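PDB 2RBC: sugar kinase from Agrobacterium tumefaciens, which probably transfers the gamma-phosphate of ATP to a sugar or related small molecule, as a ribokinase-like kinase of the pfkB family. Local coordinates for residues Q63-H77 with T96-D108. Numbering follows the deposited sequence.
Sequences QIAEGMASSAAYAVH and TRILRDLSESGID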
ATOM      1  N   GLN A  63       2.875   8.254  -1.752  1.00 21.08           N
ATOM      2  CA  GLN A  63       3.581   7.148  -2.360  1.00 20.72           C
ATOM      3  C   GLN A  63       4.904   7.618  -2.910  1.00 21.07           C
ATOM      4  O   GLN A  63       4.948   8.546  -3.719  1.00 21.29           O
ATOM      5  CB  GLN A  63       2.749   6.521  -3.453  1.00 20.49           C
ATOM      6  CG  GLN A  63       1.490   5.877  -2.901  1.00 19.79           C
ATOM      7  CD  GLN A  63       0.792   4.975  -3.912  1.00 21.86           C
ATOM      8  OE1 GLN A  63       0.227   5.451  -4.870  1.00 20.96           O
ATOM      9  NE2 GLN A  63       0.805   3.678  -3.663  1.00 21.38           N
ATOM     10  N   ILE A  64       5.979   7.009  -2.419  1.00 21.01           N
ATOM     11  CA  ILE A  64       7.329   7.427  -2.717  1.00 21.22           C
ATOM     12  C   ILE A  64       8.276   6.223  -2.865  1.00 21.45           C
ATOM     13  O   ILE A  64       8.312   5.317  -2.027  1.00 22.11           O
ATOM     14  CB  ILE A  64       7.839   8.523  -1.689  1.00 21.35           C
ATOM     15  CG1 ILE A  64       9.201   9.066  -2.124  1.00 21.88           C
ATOM     16  CG2 ILE A  64       7.807   8.077  -0.212  1.00 20.97           C
ATOM     17  CD1 ILE A  64       9.539  10.400  -1.450  1.00 19.71           C
ATOM     18  N   ALA A  65       9.041   6.207  -3.950  1.00 21.29           N
ATOM     19  CA  ALA A  65      10.066   5.194  -4.134  1.00 21.68           C
ATOM     20  C   ALA A  65      11.290   5.620  -3.322  1.00 21.53           C
ATOM     21  O   ALA A  65      11.818   6.724  -3.478  1.00 23.26           O
ATOM     22  CB  ALA A  65      10.456   5.012  -5.632  1.00 20.47           C
ATOM     23  N   GLU A  66      11.682   4.754  -2.415  1.00 22.05           N
ATOM     24  CA  GLU A  66      12.775   5.026  -1.530  1.00 22.00           C
ATOM     25  C   GLU A  66      13.377   3.702  -1.063  1.00 21.70           C
ATOM     26  O   GLU A  66      13.410   2.759  -1.818  1.00 22.71           O
ATOM     27  CB  GLU A  66      12.302   6.004  -0.416  1.00 22.33           C
ATOM     28  CG  GLU A  66      11.166   5.504   0.470  1.00 20.84           C
ATOM     29  CD  GLU A  66      10.671   6.558   1.422  1.00 22.70           C
ATOM     30  OE1 GLU A  66      11.140   7.723   1.337  1.00 25.52           O
ATOM     31  OE2 GLU A  66       9.847   6.233   2.299  1.00 22.13           O
ATOM     32  N   GLY A  67      13.897   3.609   0.152  1.00 22.23           N
ATOM     33  CA  GLY A  67      14.768   2.483   0.519  1.00 22.58           C
ATOM     34  C   GLY A  67      16.146   3.045   0.809  1.00 23.36           C
ATOM     35  O   GLY A  67      16.448   4.146   0.411  1.00 23.34           O
HETATM   36  N   MSE A  68      16.969   2.322   1.561  1.00 23.72           N
HETATM   37  CA  MSE A  68      18.231   2.874   2.015  1.00 26.06           C
HETATM   38  C   MSE A  68      19.091   3.409   0.879  1.00 24.49           C
HETATM   39  O   MSE A  68      19.417   4.577   0.875  1.00 24.91           O
HETATM   40  CB  MSE A  68      18.995   1.844   2.822  1.00 26.05           C
HETATM   41  CG  MSE A  68      18.254   1.460   4.093  1.00 28.19           C
HETATM   42 SE   MSE A  68      19.131  -0.047   4.981  0.80 40.37          SE
HETATM   43  CE  MSE A  68      18.734  -1.504   3.720  1.00 31.35           C
ATOM     44  N   ALA A  69      19.460   2.566  -0.082  1.00 23.57           N
ATOM     45  CA  ALA A  69      20.310   3.055  -1.189  1.00 22.99           C
ATOM     46  C   ALA A  69      19.650   4.141  -2.036  1.00 21.92           C
ATOM     47  O   ALA A  69      20.316   5.060  -2.544  1.00 21.18           O
ATOM     48  CB  ALA A  69      20.778   1.923  -2.098  1.00 22.36           C
ATOM     49  N   SER A  70      18.351   4.013  -2.243  1.00 22.02           N
ATOM     50  CA  SER A  70      17.633   4.905  -3.162  1.00 20.94           C
ATOM     51  C   SER A  70      17.579   6.326  -2.571  1.00 21.73           C
ATOM     52  O   SER A  70      17.736   7.313  -3.274  1.00 20.96           O
ATOM     53  CB  SER A  70      16.211   4.386  -3.393  1.00 21.73           C
ATOM     54  OG  SER A  70      16.265   3.210  -4.157  1.00 20.44           O
ATOM     55  N   SER A  71      17.318   6.390  -1.275  1.00 20.70           N
ATOM     56  CA  SER A  71      17.239   7.647  -0.567  1.00 20.83           C
ATOM     57  C   SER A  71      18.633   8.312  -0.444  1.00 21.22           C
ATOM     58  O   SER A  71      18.758   9.528  -0.494  1.00 22.37           O
ATOM     59  CB  SER A  71      16.654   7.382   0.831  1.00 21.09           C
ATOM     60  OG  SER A  71      15.266   7.035   0.763  1.00 19.62           O
ATOM     61  N   ALA A  72      19.656   7.499  -0.218  1.00 21.24           N
ATOM     62  CA  ALA A  72      21.044   7.946  -0.210  1.00 20.42           C
ATOM     63  C   ALA A  72      21.368   8.541  -1.580  1.00 20.21           C
ATOM     64  O   ALA A  72      21.958   9.619  -1.665  1.00 20.69           O
ATOM     65  CB  ALA A  72      22.029   6.756   0.117  1.00 19.83           C
ATOM     66  N   ALA A  73      20.982   7.844  -2.646  1.00 19.62           N
ATOM     67  CA  ALA A  73      21.156   8.364  -3.990  1.00 19.99           C
ATOM     68  C   ALA A  73      20.456   9.720  -4.199  1.00 20.73           C
ATOM     69  O   ALA A  73      21.013  10.616  -4.790  1.00 21.23           O
ATOM     70  CB  ALA A  73      20.724   7.322  -5.074  1.00 19.86           C
ATOM     71  N   TYR A  74      19.192   9.817  -3.768  1.00 21.57           N
ATOM     72  CA  TYR A  74      18.473  11.058  -3.818  1.00 21.19           C
ATOM     73  C   TYR A  74      19.211  12.174  -3.071  1.00 20.02           C
ATOM     74  O   TYR A  74      19.331  13.281  -3.567  1.00 21.55           O
ATOM     75  CB  TYR A  74      17.069  10.859  -3.280  1.00 21.72           C
ATOM     76  CG  TYR A  74      16.209  12.090  -3.358  1.00 21.55           C
ATOM     77  CD1 TYR A  74      15.918  12.678  -4.577  1.00 20.46           C
ATOM     78  CD2 TYR A  74      15.698  12.665  -2.219  1.00 22.41           C
ATOM     79  CE1 TYR A  74      15.150  13.815  -4.663  1.00 23.26           C
ATOM     80  CE2 TYR A  74      14.884  13.793  -2.291  1.00 21.73           C
ATOM     81  CZ  TYR A  74      14.631  14.373  -3.516  1.00 20.71           C
ATOM     82  OH  TYR A  74      13.820  15.494  -3.593  1.00 20.88           O
ATOM     83  N   ALA A  75      19.733  11.874  -1.899  1.00 21.31           N
ATOM     84  CA  ALA A  75      20.525  12.843  -1.130  1.00 20.14           C
ATOM     85  C   ALA A  75      21.780  13.295  -1.873  1.00 21.54           C
ATOM     86  O   ALA A  75      22.118  14.476  -1.864  1.00 20.54           O
ATOM     87  CB  ALA A  75      20.880  12.268   0.244  1.00 21.56           C
ATOM     88  N   VAL A  76      22.476  12.368  -2.529  1.00 21.62           N
ATOM     89  CA  VAL A  76      23.629  12.747  -3.344  1.00 20.45           C
ATOM     90  C   VAL A  76      23.237  13.802  -4.378  1.00 20.67           C
ATOM     91  O   VAL A  76      23.925  14.812  -4.521  1.00 20.82           O
ATOM     92  CB  VAL A  76      24.305  11.518  -4.035  1.00 20.14           C
ATOM     93  CG1 VAL A  76      25.345  12.009  -5.099  1.00 21.21           C
ATOM     94  CG2 VAL A  76      24.976  10.626  -2.977  1.00 18.76           C
ATOM     95  N   HIS A  77      22.151  13.545  -5.108  1.00 20.44           N
ATOM     96  CA  HIS A  77      21.621  14.478  -6.082  1.00 20.24           C
ATOM     97  C   HIS A  77      21.267  15.839  -5.463  1.00 19.94           C
ATOM     98  O   HIS A  77      21.707  16.893  -5.939  1.00 21.21           O
ATOM     99  CB  HIS A  77      20.372  13.883  -6.734  1.00 20.13           C
ATOM    100  CG  HIS A  77      19.551  14.881  -7.466  1.00 20.91           C
ATOM    101  ND1 HIS A  77      19.971  15.470  -8.641  1.00 23.23           N
ATOM    102  CD2 HIS A  77      18.329  15.387  -7.199  1.00 20.83           C
ATOM    103  CE1 HIS A  77      19.031  16.301  -9.057  1.00 24.29           C
ATOM    104  NE2 HIS A  77      18.033  16.274  -8.190  1.00 23.76           N
ATOM    105  N   THR A  96       7.869  -0.554 -12.488  1.00 21.75           N
ATOM    106  CA  THR A  96       7.788   0.528 -13.463  1.00 22.66           C
ATOM    107  C   THR A  96       7.683   1.847 -12.708  1.00 23.04           C
ATOM    108  O   THR A  96       8.319   2.849 -13.021  1.00 22.74           O
ATOM    109  CB  THR A  96       6.583   0.303 -14.404  1.00 23.34           C
ATOM    110  OG1 THR A  96       6.752  -0.952 -15.081  1.00 24.31           O
ATOM    111  CG2 THR A  96       6.444   1.426 -15.441  1.00 23.29           C
ATOM    112  N   ARG A  97       6.900   1.817 -11.658  1.00 23.48           N
ATOM    113  CA  ARG A  97       6.689   2.994 -10.878  1.00 23.33           C
ATOM    114  C   ARG A  97       7.903   3.425 -10.052  1.00 23.21           C
ATOM    115  O   ARG A  97       8.197   4.623  -9.934  1.00 23.23           O
ATOM    116  CB  ARG A  97       5.544   2.693  -9.982  1.00 24.29           C
ATOM    117  CG  ARG A  97       5.122   3.827  -9.205  1.00 27.56           C
ATOM    118  CD  ARG A  97       3.657   3.741  -8.888  1.00 28.57           C
ATOM    119  NE  ARG A  97       3.333   4.983  -8.210  1.00 31.01           N
ATOM    120  CZ  ARG A  97       2.289   5.164  -7.433  1.00 30.00           C
ATOM    121  NH1 ARG A  97       1.436   4.179  -7.236  1.00 30.39           N
ATOM    122  NH2 ARG A  97       2.121   6.341  -6.875  1.00 30.50           N
ATOM    123  N   ILE A  98       8.599   2.448  -9.473  1.00 21.68           N
ATOM    124  CA  ILE A  98       9.836   2.708  -8.759  1.00 21.16           C
ATOM    125  C   ILE A  98      10.866   3.337  -9.699  1.00 21.24           C
ATOM    126  O   ILE A  98      11.504   4.343  -9.367  1.00 20.97           O
ATOM    127  CB  ILE A  98      10.402   1.383  -8.119  1.00 21.14           C
ATOM    128  CG1 ILE A  98       9.481   0.911  -6.990  1.00 20.57           C
ATOM    129  CG2 ILE A  98      11.814   1.571  -7.589  1.00 20.77           C
ATOM    130  CD1 ILE A  98       9.838  -0.481  -6.437  1.00 16.92           C
ATOM    131  N   LEU A  99      11.059   2.727 -10.858  1.00 21.12           N
ATOM    132  CA  LEU A  99      12.035   3.253 -11.805  1.00 22.16           C
ATOM    133  C   LEU A  99      11.708   4.686 -12.243  1.00 23.33           C
ATOM    134  O   LEU A  99      12.603   5.549 -12.358  1.00 23.50           O
ATOM    135  CB  LEU A  99      12.164   2.342 -13.025  1.00 21.22           C
ATOM    136  CG  LEU A  99      12.704   0.939 -12.752  1.00 22.41           C
ATOM    137  CD1 LEU A  99      12.521   0.001 -13.934  1.00 23.52           C
ATOM    138  CD2 LEU A  99      14.158   0.981 -12.282  1.00 22.25           C
ATOM    139  N   ARG A 100      10.437   4.935 -12.532  1.00 24.30           N
ATOM    140  CA  ARG A 100      10.008   6.247 -12.970  1.00 25.30           C
ATOM    141  C   ARG A 100      10.195   7.301 -11.898  1.00 24.18           C
ATOM    142  O   ARG A 100      10.720   8.370 -12.178  1.00 23.02           O
ATOM    143  CB  ARG A 100       8.567   6.196 -13.481  1.00 25.70           C
ATOM    144  CG  ARG A 100       7.916   7.547 -13.680  1.00 26.97           C
ATOM    145  CD  ARG A 100       6.639   7.402 -14.454  1.00 31.32           C
ATOM    146  NE  ARG A 100       5.652   8.386 -14.029  1.00 39.09           N
ATOM    147  CZ  ARG A 100       4.389   8.466 -14.490  1.00 42.03           C
ATOM    148  NH1 ARG A 100       3.569   9.402 -13.998  1.00 42.45           N
ATOM    149  NH2 ARG A 100       3.928   7.629 -15.428  1.00 43.00           N
ATOM    150  N   ASP A 101       9.802   7.002 -10.674  1.00 23.32           N
ATOM    151  CA  ASP A 101       9.942   7.965  -9.590  1.00 24.12           C
ATOM    152  C   ASP A 101      11.426   8.289  -9.346  1.00 23.56           C
ATOM    153  O   ASP A 101      11.839   9.462  -9.290  1.00 23.39           O
ATOM    154  CB  ASP A 101       9.254   7.431  -8.314  1.00 23.37           C
ATOM    155  CG  ASP A 101       9.304   8.444  -7.125  1.00 26.14           C
ATOM    156  OD1 ASP A 101       9.672   9.621  -7.317  1.00 36.54           O
ATOM    157  OD2 ASP A 101       8.996   8.093  -5.984  1.00 30.44           O
ATOM    158  N   LEU A 102      12.236   7.244  -9.210  1.00 23.29           N
ATOM    159  CA  LEU A 102      13.653   7.459  -8.949  1.00 22.77           C
ATOM    160  C   LEU A 102      14.347   8.267 -10.074  1.00 22.99           C
ATOM    161  O   LEU A 102      15.067   9.215  -9.797  1.00 21.15           O
ATOM    162  CB  LEU A 102      14.344   6.129  -8.633  1.00 22.84           C
ATOM    163  CG  LEU A 102      13.879   5.448  -7.319  1.00 23.34           C
ATOM    164  CD1 LEU A 102      14.545   4.106  -7.147  1.00 23.88           C
ATOM    165  CD2 LEU A 102      14.087   6.342  -6.056  1.00 23.26           C
ATOM    166  N   SER A 103      14.110   7.960 -11.344  1.00 23.29           N
ATOM    167  CA  SER A 103      14.752   8.782 -12.370  1.00 24.62           C
ATOM    168  C   SER A 103      14.179  10.184 -12.475  1.00 25.41           C
ATOM    169  O   SER A 103      14.903  11.092 -12.818  1.00 26.23           O
ATOM    170  CB  SER A 103      14.750   8.130 -13.731  1.00 25.35           C
ATOM    171  OG  SER A 103      13.570   7.446 -13.880  1.00 27.81           O
ATOM    172  N   GLU A 104      12.888  10.366 -12.218  1.00 25.95           N
ATOM    173  CA  GLU A 104      12.344  11.713 -12.141  1.00 27.47           C
ATOM    174  C   GLU A 104      12.857  12.490 -10.921  1.00 27.14           C
ATOM    175  O   GLU A 104      12.777  13.702 -10.893  1.00 27.41           O
ATOM    176  CB  GLU A 104      10.812  11.669 -12.170  1.00 27.41           C
ATOM    177  CG  GLU A 104      10.294  11.252 -13.527  1.00 29.46           C
ATOM    178  CD  GLU A 104       8.766  11.161 -13.580  1.00 30.64           C
ATOM    179  OE1 GLU A 104       8.108  11.434 -12.542  1.00 37.93           O
ATOM    180  OE2 GLU A 104       8.224  10.831 -14.666  1.00 37.25           O
ATOM    181  N   SER A 105      13.405  11.788  -9.932  1.00 27.81           N
ATOM    182  CA  SER A 105      13.928  12.395  -8.702  1.00 27.58           C
ATOM    183  C   SER A 105      15.433  12.728  -8.827  1.00 28.04           C
ATOM    184  O   SER A 105      16.084  13.076  -7.848  1.00 29.71           O
ATOM    185  CB  SER A 105      13.706  11.453  -7.538  1.00 28.34           C
ATOM    186  OG  SER A 105      12.311  11.236  -7.313  1.00 30.65           O
ATOM    187  N   GLY A 106      15.982  12.566 -10.020  1.00 26.46           N
ATOM    188  CA  GLY A 106      17.343  12.954 -10.310  1.00 25.53           C
ATOM    189  C   GLY A 106      18.384  11.871 -10.213  1.00 24.92           C
ATOM    190  O   GLY A 106      19.574  12.175 -10.270  1.00 26.20           O
ATOM    191  N   ILE A 107      17.964  10.612 -10.116  1.00 24.26           N
ATOM    192  CA  ILE A 107      18.883   9.484  -9.973  1.00 23.34           C
ATOM    193  C   ILE A 107      19.025   8.768 -11.343  1.00 23.79           C
ATOM    194  O   ILE A 107      18.019   8.513 -12.005  1.00 23.05           O
ATOM    195  CB  ILE A 107      18.350   8.502  -8.899  1.00 22.57           C
ATOM    196  CG1 ILE A 107      18.251   9.157  -7.504  1.00 21.13           C
ATOM    197  CG2 ILE A 107      19.229   7.236  -8.784  1.00 24.04           C
ATOM    198  CD1 ILE A 107      17.185   8.479  -6.586  1.00 20.72           C
ATOM    199  N   ASP A 108      20.255   8.485 -11.780  1.00 23.28           N
ATOM    200  CA  ASP A 108      20.485   7.610 -12.929  1.00 22.90           C
ATOM    201  C   ASP A 108      20.134   6.170 -12.573  1.00 22.41           C
ATOM    202  O   ASP A 108      20.837   5.521 -11.799  1.00 22.84           O
ATOM    203  CB  ASP A 108      21.947   7.673 -13.363  1.00 23.28           C
ATOM    204  CG  ASP A 108      22.216   6.889 -14.623  1.00 24.85           C
ATOM    205  OD1 ASP A 108      21.445   5.974 -14.985  1.00 21.85           O
ATOM    206  OD2 ASP A 108      23.216   7.230 -15.265  1.00 29.97           O
TER
HETATM  207  O   HOH W   1      14.860  16.321  -7.541  1.00 47.36           O
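The lid-to-core junction of a ribokinase-type fold brings A65, near the end of edge strand 60-66, against D101 of helix 93-104. A65 N donates to D101 OD2 over 2.8 Å in a nearly straight bond (169°), so the carboxylate takes up a backbone N-H facing away from the lid sheet. With its CG anti to the backbone N (chi1 -177°), D101 swings its carboxylate toward the strand; OD2 also has a long, weak ion pair with R313. The A65 methyl sits against L102 CG at 3.8 Å and, more loosely, against I98 CG2.

One turn back toward the N-terminus of the helix, R97 grips Q63 end-on: NH1 and NH2 each donate a bent hydrogen bond to Q63 OE1 at 2.9 Å, both from the same face of the amide, whose plane stands nearly perpendicular (86°) to the guanidinium. A salt bridge from R97 NE to E93 of the second subunit brings this corner to the dimer interface.

The strand then leads into helix 68-78, which packs beside helix 93-104 on the α/β core. L102 CD1 packs against S70 OG, which is hydrogen-bonded to A37 O, while I107 lies along the helix, CG1 and CG2 against the A73 methyl and CD1 near S70 O. A Schellman motif with G106 as its C′ residue ends helix 93-104, and G106 CA lies 3.9 Å from the H77 ring centroid, squarely over one face in a CH-pi contact. S105 O approaches the Y74 ring at its edge, 3.3 Å from CD1.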